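Local coordinates for protein DNA-dependent metalloprotease SPRTN (Homo sapiens, PDB 6MDW) that cleaves covalent DNA-protein cross-links as a DNA-dependent zinc metalloprotease during DNA synthesis, protecting genome integrity, at residues G66-E74 with T88-F99. Residues are numbered along the deposited sequence; the frame is centred on the assembly and turned at random. Where two conformers were deposited one is given.
Sequences GMCSIRLSE and TLLHEMIHAYLF. With ZN (zinc ion), chain F.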
ATOM      1  N   GLY A  66      -2.678 -15.063   8.973  1.00 70.42           N
ATOM      2  CA  GLY A  66      -1.832 -14.588  10.064  1.00 64.09           C
ATOM      3  C   GLY A  66      -1.979 -13.090  10.290  1.00 63.91           C
ATOM      4  O   GLY A  66      -3.067 -12.522  10.118  1.00 48.70           O
ATOM      5  N   MET A  67      -0.873 -12.448  10.686  1.00 56.49           N
ATOM      6  CA  MET A  67      -0.839 -11.010  10.959  1.00 39.93           C
ATOM      7  C   MET A  67      -0.530 -10.241   9.663  1.00 33.09           C
ATOM      8  O   MET A  67       0.341 -10.623   8.889  1.00 30.72           O
ATOM      9  CB  MET A  67       0.199 -10.688  12.039  1.00 52.48           C
ATOM     10  CG  MET A  67      -0.132 -11.313  13.393  1.00 69.42           C
ATOM     11  SD  MET A  67      -1.836 -10.986  13.947  1.00 82.46           S
ATOM     12  CE  MET A  67      -2.072 -12.291  15.154  1.00 63.09           C
ATOM     13  N   CYS A  68      -1.268  -9.150   9.445  1.00 18.75           N
ATOM     14  CA  CYS A  68      -1.086  -8.264   8.302  1.00 17.00           C
ATOM     15  C   CYS A  68      -0.710  -6.869   8.816  1.00 14.29           C
ATOM     16  O   CYS A  68      -1.272  -6.389   9.812  1.00 14.80           O
ATOM     17  CB  CYS A  68      -2.360  -8.220   7.461  1.00 26.18           C
ATOM     18  SG  CYS A  68      -2.271  -7.051   6.092  1.00 29.00           S
ATOM     19  N   SER A  69       0.284  -6.241   8.165  1.00 12.19           N
ATOM     20  CA  SER A  69       0.805  -4.923   8.526  0.50 13.66           C
ATOM     21  C   SER A  69       0.619  -3.985   7.327  1.00 12.36           C
ATOM     22  O   SER A  69       0.836  -4.418   6.182  1.00 17.24           O
ATOM     23  CB  SER A  69       2.275  -4.998   8.908  0.50 14.25           C
ATOM     24  OG  SER A  69       2.473  -5.675  10.152  0.50 18.26           O
ATOM     25  N   ILE A  70       0.228  -2.740   7.593  1.00  8.98           N
ATOM     26  CA  ILE A  70       0.193  -1.693   6.580  1.00  8.04           C
ATOM     27  C   ILE A  70       1.154  -0.599   7.026  1.00  8.50           C
ATOM     28  O   ILE A  70       1.170  -0.231   8.210  1.00  7.56           O
ATOM     29  CB  ILE A  70      -1.237  -1.136   6.425  1.00  7.55           C
ATOM     30  CG1 ILE A  70      -2.201  -2.214   5.940  1.00  9.96           C
ATOM     31  CG2 ILE A  70      -1.286   0.129   5.556  1.00  8.58           C
ATOM     32  CD1 ILE A  70      -3.670  -1.762   5.976  1.00  8.89           C
ATOM     33  N   ARG A  71       1.909  -0.038   6.067  1.00  8.74           N
ATOM     34  CA  ARG A  71       2.803   1.066   6.278  0.50  9.45           C
ATOM     35  C   ARG A  71       2.471   2.176   5.283  1.00  9.09           C
ATOM     36  O   ARG A  71       2.256   1.840   4.104  1.00  9.57           O
ATOM     37  CB  ARG A  71       4.242   0.588   6.076  0.50 13.15           C
ATOM     38  CG  ARG A  71       4.565  -0.647   6.894  0.50 14.16           C
ATOM     39  CD  ARG A  71       4.630  -0.244   8.345  0.50 15.67           C
ATOM     40  NE  ARG A  71       5.119  -1.334   9.161  0.50 16.17           N
ATOM     41  CZ  ARG A  71       4.369  -2.051   9.986  0.50 14.19           C
ATOM     42  NH1 ARG A  71       3.059  -1.887  10.015  0.50 11.45           N
ATOM     43  NH2 ARG A  71       4.946  -2.902  10.816  0.50 18.24           N
ATOM     44  N   LEU A  72       2.424   3.413   5.773  1.00  8.59           N
ATOM     45  CA  LEU A  72       2.174   4.607   4.971  0.50  7.23           C
ATOM     46  C   LEU A  72       3.429   5.480   5.016  1.00  8.75           C
ATOM     47  O   LEU A  72       3.999   5.686   6.106  1.00  9.12           O
ATOM     48  CB  LEU A  72       0.991   5.402   5.536  0.50  6.79           C
ATOM     49  CG  LEU A  72      -0.389   4.785   5.305  0.50  7.95           C
ATOM     50  CD1 LEU A  72      -1.446   5.588   5.998  0.50  9.14           C
ATOM     51  CD2 LEU A  72      -0.734   4.698   3.833  0.50  6.50           C
ATOM     52  N   SER A  73       3.830   6.026   3.863  1.00  7.89           N
ATOM     53  CA  SER A  73       5.040   6.836   3.751  1.00  8.56           C
ATOM     54  C   SER A  73       4.804   8.232   4.313  1.00 10.43           C
ATOM     55  O   SER A  73       4.106   9.042   3.691  1.00  8.28           O
ATOM     56  CB  SER A  73       5.456   6.902   2.314  1.00  9.68           C
ATOM     57  OG  SER A  73       6.533   7.801   2.182  1.00 10.38           O
ATOM     58  N   GLU A  74       5.425   8.563   5.446  1.00  9.75           N
ATOM     59  CA  GLU A  74       5.417   9.909   5.925  1.00 11.91           C
ATOM     60  C   GLU A  74       6.104  10.799   4.893  1.00 11.49           C
ATOM     61  O   GLU A  74       5.558  11.835   4.550  1.00 13.31           O
ATOM     62  CB  GLU A  74       6.014  10.012   7.336  1.00 16.24           C
ATOM     63  CG  GLU A  74       5.870  11.383   7.949  1.00 23.14           C
ATOM     64  CD  GLU A  74       6.052  11.461   9.458  1.00 41.74           C
ATOM     65  OE1 GLU A  74       5.655  10.508  10.165  1.00 46.53           O
ATOM     66  OE2 GLU A  74       6.568  12.490   9.922  1.00 45.42           O
ATOM     67  N   THR A  88      -4.856   6.235  -0.200  1.00  5.64           N
ATOM     68  CA  THR A  88      -3.749   5.277  -0.097  1.00  6.66           C
ATOM     69  C   THR A  88      -4.073   4.245   0.997  1.00  6.25           C
ATOM     70  O   THR A  88      -3.924   3.036   0.812  1.00  6.98           O
ATOM     71  CB  THR A  88      -2.399   5.965   0.180  1.00  7.60           C
ATOM     72  OG1 THR A  88      -2.147   6.885  -0.891  1.00  8.65           O
ATOM     73  CG2 THR A  88      -1.292   4.946   0.302  1.00  8.14           C
ATOM     74  N   LEU A  89      -4.544   4.734   2.155  1.00  6.60           N
ATOM     75  CA  LEU A  89      -4.834   3.837   3.268  1.00  6.85           C
ATOM     76  C   LEU A  89      -5.931   2.857   2.838  1.00  6.08           C
ATOM     77  O   LEU A  89      -5.836   1.665   3.110  1.00  6.80           O
ATOM     78  CB  LEU A  89      -5.281   4.658   4.479  1.00  7.54           C
ATOM     79  CG  LEU A  89      -5.798   3.849   5.676  1.00  8.99           C
ATOM     80  CD1 LEU A  89      -4.810   2.830   6.174  1.00  8.47           C
ATOM     81  CD2 LEU A  89      -6.227   4.765   6.800  1.00  9.31           C
ATOM     82  N   LEU A  90      -6.986   3.376   2.180  1.00  6.65           N
ATOM     83  CA  LEU A  90      -8.130   2.497   1.844  1.00  7.34           C
ATOM     84  C   LEU A  90      -7.679   1.438   0.834  1.00  6.05           C
ATOM     85  O   LEU A  90      -8.093   0.290   0.908  1.00  6.95           O
ATOM     86  CB  LEU A  90      -9.305   3.336   1.349  1.00  6.54           C
ATOM     87  CG  LEU A  90     -10.074   4.056   2.441  1.00  7.07           C
ATOM     88  CD1 LEU A  90     -11.004   5.068   1.822  1.00  7.60           C
ATOM     89  CD2 LEU A  90     -10.802   3.079   3.358  1.00  8.79           C
ATOM     90  N   HIS A  91      -6.819   1.828  -0.127  1.00  5.60           N
ATOM     91  CA  HIS A  91      -6.258   0.880  -1.074  1.00  6.99           C
ATOM     92  C   HIS A  91      -5.540  -0.264  -0.346  1.00  6.17           C
ATOM     93  O   HIS A  91      -5.792  -1.433  -0.607  1.00  5.78           O
ATOM     94  CB  HIS A  91      -5.322   1.615  -2.041  1.00  7.48           C
ATOM     95  CG  HIS A  91      -4.636   0.766  -3.056  1.00  7.54           C
ATOM     96  ND1 HIS A  91      -4.846   0.937  -4.424  1.00  8.93           N
ATOM     97  CD2 HIS A  91      -3.723  -0.229  -2.932  1.00  9.51           C
ATOM     98  CE1 HIS A  91      -4.097   0.054  -5.072  1.00  8.03           C
ATOM     99  NE2 HIS A  91      -3.409  -0.683  -4.188  1.00  7.98           N
ATOM    100  N   GLU A  92      -4.664   0.093   0.596  1.00  6.00           N
ATOM    101  CA  GLU A  92      -3.945  -0.914   1.349  1.00  6.06           C
ATOM    102  C   GLU A  92      -4.898  -1.779   2.184  1.00  6.26           C
ATOM    103  O   GLU A  92      -4.701  -2.978   2.311  1.00  7.47           O
ATOM    104  CB  GLU A  92      -2.888  -0.297   2.273  1.00  6.88           C
ATOM    105  CG  GLU A  92      -1.823   0.505   1.539  1.00 10.44           C
ATOM    106  CD  GLU A  92      -1.162  -0.232   0.401  1.00 14.14           C
ATOM    107  OE1 GLU A  92      -0.989  -1.469   0.451  1.00 13.37           O
ATOM    108  OE2 GLU A  92      -0.829   0.467  -0.592  1.00 26.11           O
ATOM    109  N   MET A  93      -5.932  -1.160   2.762  1.00  5.41           N
ATOM    110  CA  MET A  93      -6.887  -1.942   3.567  1.00  5.99           C
ATOM    111  C   MET A  93      -7.666  -2.954   2.728  1.00  6.81           C
ATOM    112  O   MET A  93      -8.028  -4.020   3.254  1.00  7.20           O
ATOM    113  CB  MET A  93      -7.815  -0.986   4.312  1.00  5.57           C
ATOM    114  CG  MET A  93      -7.096  -0.200   5.427  1.00  6.52           C
ATOM    115  SD  MET A  93      -8.161   0.987   6.312  1.00  8.82           S
ATOM    116  CE  MET A  93      -9.133  -0.147   7.307  1.00  9.19           C
ATOM    117  N   ILE A  94      -7.894  -2.662   1.448  1.00  6.05           N
ATOM    118  CA  ILE A  94      -8.528  -3.638   0.572  1.00  6.64           C
ATOM    119  C   ILE A  94      -7.600  -4.839   0.394  1.00  6.16           C
ATOM    120  O   ILE A  94      -7.997  -5.983   0.533  1.00  7.07           O
ATOM    121  CB  ILE A  94      -8.915  -3.037  -0.791  1.00  6.06           C
ATOM    122  CG1 ILE A  94      -9.978  -1.946  -0.621  1.00  6.66           C
ATOM    123  CG2 ILE A  94      -9.414  -4.147  -1.676  1.00  7.51           C
ATOM    124  CD1 ILE A  94     -10.221  -1.185  -1.885  1.00  8.02           C
ATOM    125  N   HIS A  95      -6.319  -4.584   0.117  1.00  6.54           N
ATOM    126  CA  HIS A  95      -5.361  -5.703   0.048  1.00  6.67           C
ATOM    127  C   HIS A  95      -5.384  -6.489   1.360  1.00  8.25           C
ATOM    128  O   HIS A  95      -5.359  -7.731   1.365  1.00  8.07           O
ATOM    129  CB  HIS A  95      -3.944  -5.188  -0.217  1.00  6.86           C
ATOM    130  CG  HIS A  95      -3.673  -4.712  -1.613  1.00  6.99           C
ATOM    131  ND1 HIS A  95      -3.967  -5.442  -2.761  1.00  8.57           N
ATOM    132  CD2 HIS A  95      -3.084  -3.570  -2.029  1.00  8.79           C
ATOM    133  CE1 HIS A  95      -3.569  -4.726  -3.813  1.00  9.50           C
ATOM    134  NE2 HIS A  95      -3.040  -3.568  -3.395  1.00  8.94           N
ATOM    135  N   ALA A  96      -5.367  -5.790   2.480  1.00  6.07           N
ATOM    136  CA  ALA A  96      -5.379  -6.467   3.783  1.00  7.40           C
ATOM    137  C   ALA A  96      -6.659  -7.318   3.915  1.00  8.57           C
ATOM    138  O   ALA A  96      -6.613  -8.427   4.435  1.00  9.05           O
ATOM    139  CB  ALA A  96      -5.281  -5.461   4.889  1.00  7.60           C
ATOM    140  N   TYR A  97      -7.815  -6.765   3.527  1.00  7.56           N
ATOM    141  CA  TYR A  97      -9.060  -7.495   3.669  1.00  7.84           C
ATOM    142  C   TYR A  97      -9.036  -8.781   2.847  1.00  8.84           C
ATOM    143  O   TYR A  97      -9.508  -9.828   3.323  1.00  9.56           O
ATOM    144  CB  TYR A  97     -10.241  -6.625   3.234  1.00  8.10           C
ATOM    145  CG  TYR A  97     -11.571  -7.307   3.444  1.00  8.97           C
ATOM    146  CD1 TYR A  97     -12.179  -7.243   4.671  1.00  8.81           C
ATOM    147  CD2 TYR A  97     -12.217  -7.973   2.423  1.00 10.28           C
ATOM    148  CE1 TYR A  97     -13.396  -7.857   4.911  1.00  8.92           C
ATOM    149  CE2 TYR A  97     -13.420  -8.626   2.651  1.00 10.19           C
ATOM    150  CZ  TYR A  97     -14.018  -8.536   3.893  1.00  9.98           C
ATOM    151  OH  TYR A  97     -15.213  -9.191   4.133  1.00 12.04           O
ATOM    152  N   LEU A  98      -8.535  -8.722   1.607  1.00  8.64           N
ATOM    153  CA  LEU A  98      -8.463  -9.906   0.761  1.00  8.80           C
ATOM    154  C   LEU A  98      -7.517 -10.939   1.368  1.00 12.42           C
ATOM    155  O   LEU A  98      -7.785 -12.132   1.286  1.00 12.74           O
ATOM    156  CB  LEU A  98      -8.085  -9.516  -0.668  1.00 10.38           C
ATOM    157  CG  LEU A  98      -9.098  -8.634  -1.385  1.00 13.12           C
ATOM    158  CD1 LEU A  98      -8.598  -8.245  -2.758  1.00 15.79           C
ATOM    159  CD2 LEU A  98     -10.438  -9.333  -1.524  1.00 14.24           C
ATOM    160  N   PHE A  99      -6.453 -10.497   2.038  1.00  8.99           N
ATOM    161  CA  PHE A  99      -5.542 -11.419   2.714  1.00 10.42           C
ATOM    162  C   PHE A  99      -6.252 -12.094   3.904  1.00 12.46           C
ATOM    163  O   PHE A  99      -6.216 -13.358   4.036  1.00 14.58           O
ATOM    164  CB  PHE A  99      -4.245 -10.714   3.147  1.00 11.03           C
ATOM    165  CG  PHE A  99      -3.418 -11.550   4.092  1.00 17.42           C
ATOM    166  CD1 PHE A  99      -2.649 -12.593   3.602  1.00 23.16           C
ATOM    167  CD2 PHE A  99      -3.448 -11.327   5.456  1.00 21.89           C
ATOM    168  CE1 PHE A  99      -1.891 -13.368   4.466  1.00 22.06           C
ATOM    169  CE2 PHE A  99      -2.695 -12.108   6.319  1.00 30.09           C
ATOM    170  CZ  PHE A  99      -1.935 -13.134   5.821  1.00 27.10           C
TER
HETATM  171 ZN    ZN F 805      -2.112  -2.174  -4.658  1.00 11.10          ZN
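Ile-70 overlaps helix 82-100 with both its branches: CG2 packs on Glu-92 CB at 3.7 Å, while CD1 reaches Met-93 CG at 3.8 Å, Ile-70 and Met-93 crossing at about a right angle. Chi1 (-63°) sends CG2 and CG1 different ways, and the extended chi2 (171°) carries CD1 on to Met-93. With an alanine in place of Ile-70, the lost branches are likely to open a gap against Met-93 and Ala-96 and leave Glu-92 CG freer to turn. Glu-92 is the active-site residue of the HExxH motif, in which His-91 NE2 and His-95 NE2 bind the catalytic zinc at 2.0 and 2.1 Å and His-110 adds a third protein ligand. Cys-68 SG rests on Ala-96 CB at 3.6 Å and makes an oblique sulfur-aromatic contact with Phe-99, whose CD2 lies 3.9 Å from Cys-68 CB; Gly-66 N also approaches this ring obliquely. In one of its two conformers, Leu-72 passes Thr-88 in the opposite direction, CD2 3.6 Å from Thr-88 CG2. No hydrogen bond links the segments, so apolar contact carries the 442 Å² interface. Within the SprT-like protease domain, strand 68-73 runs nearly antiparallel to segment 88-99 (167°, axes 9.2 Å apart), central in a mixed sheet between 45-49 and 57-61; Phe-29 and Phe-32 of helix 25-36 touch Met-93 and Leu-89, and helix 112-125 packs against Ile-94.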